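Local atomic coordinates of similar to N-acetyltransferase (Staphylococcus aureus subsp. aureus, PDB entry 4MBU), a protein that probably transfers an acetyl group from acetyl-coenzyme A to an amine group of its substrate, as a member of the GNAT family. Residues 11-16 with 42-47; 105-110 with 160-165. One frame throughout, in Å; residues are numbered along the deposited sequence.

Interaction 1: 11-16 with 42-47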
loop_
_atom_site.group_PDB
_atom_site.type_symbol
_atom_site.label_atom_id
_atom_site.label_comp_id
_atom_site.label_asym_id
_atom_site.label_seq_id
_atom_site.Cartn_x
_atom_site.Cartn_y
_atom_site.Cartn_z
ATOM N N GLU A 11 39.088 1.090 0.389
ATOM C CA GLU A 11 39.358 0.021 1.350
ATOM C C GLU A 11 38.087 -0.579 1.962
ATOM O O GLU A 11 38.152 -1.597 2.655
ATOM C CB GLU A 11 40.300 0.504 2.464
ATOM C CG GLU A 11 40.419 2.026 2.604
ATOM C CD GLU A 11 41.325 2.655 1.550
ATOM O OE1 GLU A 11 41.024 3.785 1.105
ATOM O OE2 GLU A 11 42.339 2.022 1.171
ATOM N N ASP A 12 36.938 0.041 1.700
ATOM C CA ASP A 12 35.666 -0.478 2.192
ATOM C C ASP A 12 35.031 -1.482 1.214
ATOM O O ASP A 12 34.184 -2.294 1.604
ATOM C CB ASP A 12 34.693 0.680 2.444
ATOM C CG ASP A 12 35.191 1.651 3.500
ATOM O OD1 ASP A 12 35.889 1.222 4.444
ATOM O OD2 ASP A 12 34.870 2.855 3.386
ATOM N N LEU A 13 35.459 -1.426 -0.047
ATOM C CA LEU A 13 34.750 -2.112 -1.131
ATOM C C LEU A 13 34.529 -3.614 -0.902
ATOM O O LEU A 13 33.424 -4.135 -1.118
ATOM C CB LEU A 13 35.415 -1.829 -2.487
ATOM C CG LEU A 13 35.287 -0.371 -2.945
ATOM C CD1 LEU A 13 35.945 -0.148 -4.288
ATOM C CD2 LEU A 13 33.825 0.068 -3.019
ATOM N N ASN A 14 35.557 -4.307 -0.426
ATOM C CA ASN A 14 35.413 -5.738 -0.178
ATOM C C ASN A 14 34.252 -6.003 0.773
ATOM O O ASN A 14 33.363 -6.805 0.455
ATOM C CB ASN A 14 36.717 -6.348 0.333
ATOM C CG ASN A 14 37.739 -6.517 -0.772
ATOM O OD1 ASN A 14 38.653 -5.708 -0.915
ATOM N ND2 ASN A 14 37.578 -7.565 -1.571
ATOM N N ALA A 15 34.218 -5.267 1.888
ATOM C CA ALA A 15 33.128 -5.413 2.858
ATOM C C ALA A 15 31.818 -5.120 2.147
ATOM O O ALA A 15 30.866 -5.915 2.198
ATOM C CB ALA A 15 33.328 -4.460 4.024
ATOM N N ILE A 16 31.803 -4.007 1.413
ATOM C CA ILE A 16 30.597 -3.596 0.701
ATOM C C ILE A 16 30.182 -4.734 -0.221
ATOM O O ILE A 16 29.020 -5.171 -0.199
ATOM C CB ILE A 16 30.800 -2.254 -0.058
ATOM C CG1 ILE A 16 30.733 -1.085 0.939
ATOM C CG2 ILE A 16 29.754 -2.072 -1.159
ATOM C CD1 ILE A 16 31.221 0.254 0.392
ATOM N N ILE A 42 34.446 -2.016 -8.003
ATOM C CA ILE A 42 35.431 -0.940 -8.079
ATOM C C ILE A 42 35.063 0.057 -9.178
ATOM O O ILE A 42 35.190 1.274 -8.995
ATOM C CB ILE A 42 36.862 -1.487 -8.281
ATOM C CG1 ILE A 42 37.320 -2.236 -7.027
ATOM C CG2 ILE A 42 37.835 -0.357 -8.572
ATOM C CD1 ILE A 42 38.517 -3.158 -7.253
ATOM N N ALA A 43 34.590 -0.459 -10.310
ATOM C CA ALA A 43 34.130 0.402 -11.399
ATOM C C ALA A 43 32.935 1.244 -10.937
ATOM O O ALA A 43 32.822 2.429 -11.270
ATOM C CB ALA A 43 33.756 -0.430 -12.620
ATOM N N TRP A 44 32.044 0.612 -10.174
ATOM C CA TRP A 44 30.890 1.287 -9.581
ATOM C C TRP A 44 31.342 2.456 -8.700
ATOM O O TRP A 44 30.859 3.580 -8.846
ATOM C CB TRP A 44 30.058 0.268 -8.791
ATOM C CG TRP A 44 28.970 0.828 -7.901
ATOM C CD1 TRP A 44 27.663 1.078 -8.238
ATOM C CD2 TRP A 44 29.090 1.160 -6.512
ATOM N NE1 TRP A 44 26.972 1.551 -7.143
ATOM C CE2 TRP A 44 27.829 1.614 -6.073
ATOM C CE3 TRP A 44 30.151 1.130 -5.600
ATOM C CZ2 TRP A 44 27.601 2.031 -4.763
ATOM C CZ3 TRP A 44 29.921 1.535 -4.299
ATOM C CH2 TRP A 44 28.658 1.983 -3.892
ATOM N N PHE A 45 32.294 2.186 -7.813
ATOM C CA PHE A 45 32.862 3.201 -6.926
ATOM C C PHE A 45 33.511 4.359 -7.691
ATOM O O PHE A 45 33.298 5.535 -7.365
ATOM C CB PHE A 45 33.881 2.562 -5.976
ATOM C CG PHE A 45 34.513 3.532 -5.017
ATOM C CD1 PHE A 45 33.870 3.880 -3.841
ATOM C CD2 PHE A 45 35.759 4.080 -5.280
ATOM C CE1 PHE A 45 34.449 4.767 -2.944
ATOM C CE2 PHE A 45 36.343 4.965 -4.389
ATOM C CZ PHE A 45 35.684 5.310 -3.221
ATOM N N GLU A 46 34.298 4.027 -8.709
ATOM C CA GLU A 46 34.978 5.052 -9.498
ATOM C C GLU A 46 33.962 5.916 -10.238
ATOM O O GLU A 46 34.103 7.137 -10.306
ATOM C CB GLU A 46 35.967 4.418 -10.482
ATOM C CG GLU A 46 37.218 3.825 -9.834
ATOM C CD GLU A 46 38.177 3.226 -10.856
ATOM O OE1 GLU A 46 37.903 3.339 -12.072
ATOM O OE2 GLU A 46 39.204 2.644 -10.443
ATOM N N THR A 47 32.933 5.270 -10.777
ATOM C CA THR A 47 31.843 5.967 -11.460
ATOM C C THR A 47 31.085 6.920 -10.524
ATOM O O THR A 47 30.790 8.067 -10.893
ATOM C CB THR A 47 30.865 4.961 -12.087
ATOM O OG1 THR A 47 31.554 4.209 -13.093
ATOM C CG2 THR A 47 29.669 5.671 -12.710
#

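Interaction 2: 105-110 with 160-165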
loop_
_atom_site.group_PDB
_atom_site.type_symbol
_atom_site.label_atom_id
_atom_site.label_comp_id
_atom_site.label_asym_id
_atom_site.label_seq_id
_atom_site.Cartn_x
_atom_site.Cartn_y
_atom_site.Cartn_z
ATOM N N ARG A 105 21.175 10.108 6.956
ATOM C CA ARG A 105 22.326 10.752 6.321
ATOM C C ARG A 105 22.098 11.021 4.825
ATOM O O ARG A 105 22.433 12.098 4.311
ATOM C CB ARG A 105 23.589 9.914 6.560
ATOM C CG ARG A 105 24.868 10.522 6.004
ATOM C CD ARG A 105 25.243 11.821 6.720
ATOM N NE ARG A 105 26.448 12.418 6.144
ATOM C CZ ARG A 105 26.448 13.244 5.098
ATOM N NH1 ARG A 105 25.304 13.580 4.508
ATOM N NH2 ARG A 105 27.596 13.734 4.636
ATOM N N LEU A 106 21.494 10.052 4.139
ATOM C CA LEU A 106 21.114 10.220 2.732
ATOM C C LEU A 106 20.212 11.425 2.549
ATOM O O LEU A 106 20.427 12.232 1.645
ATOM C CB LEU A 106 20.386 8.980 2.196
ATOM C CG LEU A 106 21.219 7.724 1.943
ATOM C CD1 LEU A 106 20.300 6.542 1.558
ATOM C CD2 LEU A 106 22.267 7.983 0.861
ATOM N N ILE A 107 19.195 11.541 3.401
ATOM C CA ILE A 107 18.257 12.658 3.307
ATOM C C ILE A 107 18.972 13.993 3.522
ATOM O O ILE A 107 18.764 14.930 2.750
ATOM C CB ILE A 107 17.067 12.523 4.292
ATOM C CG1 ILE A 107 16.206 11.316 3.927
ATOM C CG2 ILE A 107 16.187 13.767 4.247
ATOM C CD1 ILE A 107 15.053 11.102 4.883
ATOM N N VAL A 108 19.815 14.090 4.552
ATOM C CA VAL A 108 20.534 15.359 4.749
ATOM C C VAL A 108 21.400 15.711 3.526
ATOM O O VAL A 108 21.453 16.876 3.099
ATOM C CB VAL A 108 21.353 15.445 6.091
ATOM C CG1 VAL A 108 20.533 14.937 7.287
ATOM C CG2 VAL A 108 22.680 14.711 5.996
ATOM N N GLU A 109 22.050 14.709 2.941
ATOM C CA GLU A 109 22.869 14.972 1.758
ATOM C C GLU A 109 22.010 15.407 0.565
ATOM O O GLU A 109 22.380 16.323 -0.179
ATOM C CB GLU A 109 23.690 13.735 1.392
ATOM C CG GLU A 109 24.786 13.994 0.378
ATOM C CD GLU A 109 25.977 14.742 0.972
ATOM O OE1 GLU A 109 25.959 15.054 2.186
ATOM O OE2 GLU A 109 26.937 15.016 0.218
ATOM N N ALA A 110 20.862 14.754 0.396
ATOM C CA ALA A 110 19.935 15.058 -0.696
ATOM C C ALA A 110 19.425 16.487 -0.607
ATOM O O ALA A 110 19.333 17.193 -1.623
ATOM C CB ALA A 110 18.765 14.087 -0.679
ATOM N N TYR A 160 8.249 4.388 -3.079
ATOM C CA TYR A 160 7.990 5.314 -1.986
ATOM C C TYR A 160 8.714 6.603 -2.288
ATOM O O TYR A 160 9.817 6.590 -2.838
ATOM C CB TYR A 160 8.427 4.723 -0.640
ATOM C CG TYR A 160 7.449 3.685 -0.134
ATOM C CD1 TYR A 160 6.534 3.987 0.875
ATOM C CD2 TYR A 160 7.419 2.416 -0.689
ATOM C CE1 TYR A 160 5.627 3.043 1.311
ATOM C CE2 TYR A 160 6.521 1.465 -0.251
ATOM C CZ TYR A 160 5.627 1.790 0.744
ATOM O OH TYR A 160 4.728 0.845 1.182
ATOM N N GLU A 161 8.086 7.730 -1.977
ATOM C CA GLU A 161 8.739 8.995 -2.288
ATOM C C GLU A 161 8.669 10.002 -1.158
ATOM O O GLU A 161 7.670 10.087 -0.429
ATOM C CB GLU A 161 8.230 9.597 -3.610
ATOM C CG GLU A 161 6.820 10.149 -3.584
ATOM C CD GLU A 161 6.435 10.810 -4.902
ATOM O OE1 GLU A 161 5.327 10.530 -5.400
ATOM O OE2 GLU A 161 7.228 11.621 -5.433
ATOM N N LEU A 162 9.760 10.746 -1.020
ATOM C CA LEU A 162 9.842 11.868 -0.096
ATOM C C LEU A 162 10.033 13.163 -0.865
ATOM O O LEU A 162 10.962 13.280 -1.694
ATOM C CB LEU A 162 11.019 11.670 0.851
ATOM C CG LEU A 162 11.339 12.785 1.844
ATOM C CD1 LEU A 162 10.204 12.953 2.864
ATOM C CD2 LEU A 162 12.653 12.476 2.547
ATOM N N ASP A 163 9.145 14.123 -0.594
ATOM C CA ASP A 163 9.321 15.500 -1.049
ATOM C C ASP A 163 10.327 16.181 -0.132
ATOM O O ASP A 163 10.042 16.431 1.048
ATOM C CB ASP A 163 8.002 16.280 -0.995
ATOM C CG ASP A 163 8.109 17.653 -1.671
ATOM O OD1 ASP A 163 9.243 18.100 -1.978
ATOM O OD2 ASP A 163 7.062 18.289 -1.909
ATOM N N LEU A 164 11.500 16.486 -0.682
ATOM C CA LEU A 164 12.580 17.095 0.086
ATOM C C LEU A 164 12.399 18.603 0.370
ATOM O O LEU A 164 13.184 19.189 1.127
ATOM C CB LEU A 164 13.910 16.858 -0.628
ATOM C CG LEU A 164 14.265 15.402 -0.899
ATOM C CD1 LEU A 164 15.471 15.344 -1.799
ATOM C CD2 LEU A 164 14.550 14.706 0.403
ATOM N N LYS A 165 11.379 19.220 -0.231
ATOM C CA LYS A 165 11.135 20.663 -0.070
ATOM C C LYS A 165 10.449 20.979 1.254
ATOM O O LYS A 165 9.497 20.300 1.641
ATOM C CB LYS A 165 10.300 21.204 -1.242
ATOM C CG LYS A 165 9.974 22.699 -1.168
ATOM C CD LYS A 165 9.387 23.234 -2.487
ATOM C CE LYS A 165 9.244 24.762 -2.465
ATOM N NZ LYS A 165 9.208 25.364 -3.833
#

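Interaction 1: 11-16 with 42-47
Leu13 drives its branched end against Ile42 and Phe45, joining the first two helices of the GNAT fold, 13-26 and 38-50. Ile42 and Phe45 stand three residues apart, almost one helical turn, so one leucine can meet both, and its chain crosses each at about a right angle. With CG beside the backbone N (chi1 -67°), the leucine sends CD1 toward the neighbouring helix, where it touches Ile42 CG1 at 3.7 Å and Phe45 CB at 3.8 Å. Leu13 CD2, the other prong, lies obliquely to the phenyl ring, 3.9 Å from Phe45 CD1. The same methyl looks at the indole edge, near the ring plane, with Leu13 CD2 4.4 Å from Trp44 CZ3. A forked aliphatic chain suits this place because its two methyls divide the work between an isoleucine and two aromatic side chains. Ile16, on Val57 and Phe67, and Trp44, on Ile55 and Thr69, reach both strands 55-60 and 63-72 of the sheet beside the helices, and Phe45 meets Ile55. On helix 38-50 itself, Thr47 OG1 hydrogen-bonds to Ala43 O at 2.8 Å, reaching that carbonyl from the face opposite to Thr47 N.

Interaction 2: 105-110 with 160-165
Ile107 and Ala110 meet Leu162 and Leu164 through aliphatic groups alone; the flat groups of the two segments take no part across this contact of the GNAT fold, and Tyr160 stacks its ring with His140. The guanidinium of Arg105 has the backbone N of Glu109 in its plane, at its edge, and its NH1 and NH2 both grip one oxygen, Glu109 OE1, from the same face of the carboxylate. Arg105 NH1 lies 2.8 Å from Glu109 OE1 in a fairly straight salt bridge (N-H...O angle 158°). This i to i+4 pair touches Phe56. Ala110 points toward strand 153-163, and the end of Ile107 reaches it, joining helix 98-112 to the sheet. That helix is the link of a beta-alpha-beta crossover between the parallel strands 82-89 and 117-123. Ile107, with CG1 beside its backbone N (chi1 -65°), brings its CD1 to 3.6 Å from Leu162 CD2, the two chains crossing at about a right angle. The single methyl of Ala110 leaves Leu164 space to approach: Ala110 CB meets Leu164 CD1 at 3.7 Å. Leu118 and Phe136 also border Ile107. At the end of the strand, Asp163 makes an Asx turn: Asp163 OD1, which also holds Arg116 NE in a salt bridge, accepts Lys165 N at 3.0 Å from above the carboxylate plane.

Overall arrangement
Interaction 1 joins two helices lying on the mixed sheet, while interaction 2 joins helix 98-112 to strand 153-163 and the residues just after it. Their centres are 24 Å apart, their nearest atoms about 10 Å, and they do not touch. Strand 55-60 is common to both: Ile55 and Val57 receive interaction 1, and Phe56 receives the helix of interaction 2, consistent with helices on opposite faces of the sheet. In GNAT enzymes the loop before the helix corresponding to 98-112 typically cradles the pyrophosphate of acetyl-coenzyme A; interaction 2 lies in the later half of that helix, away from its start. A bound cadmium ion lies about 9 Å from the Phe45 side chain.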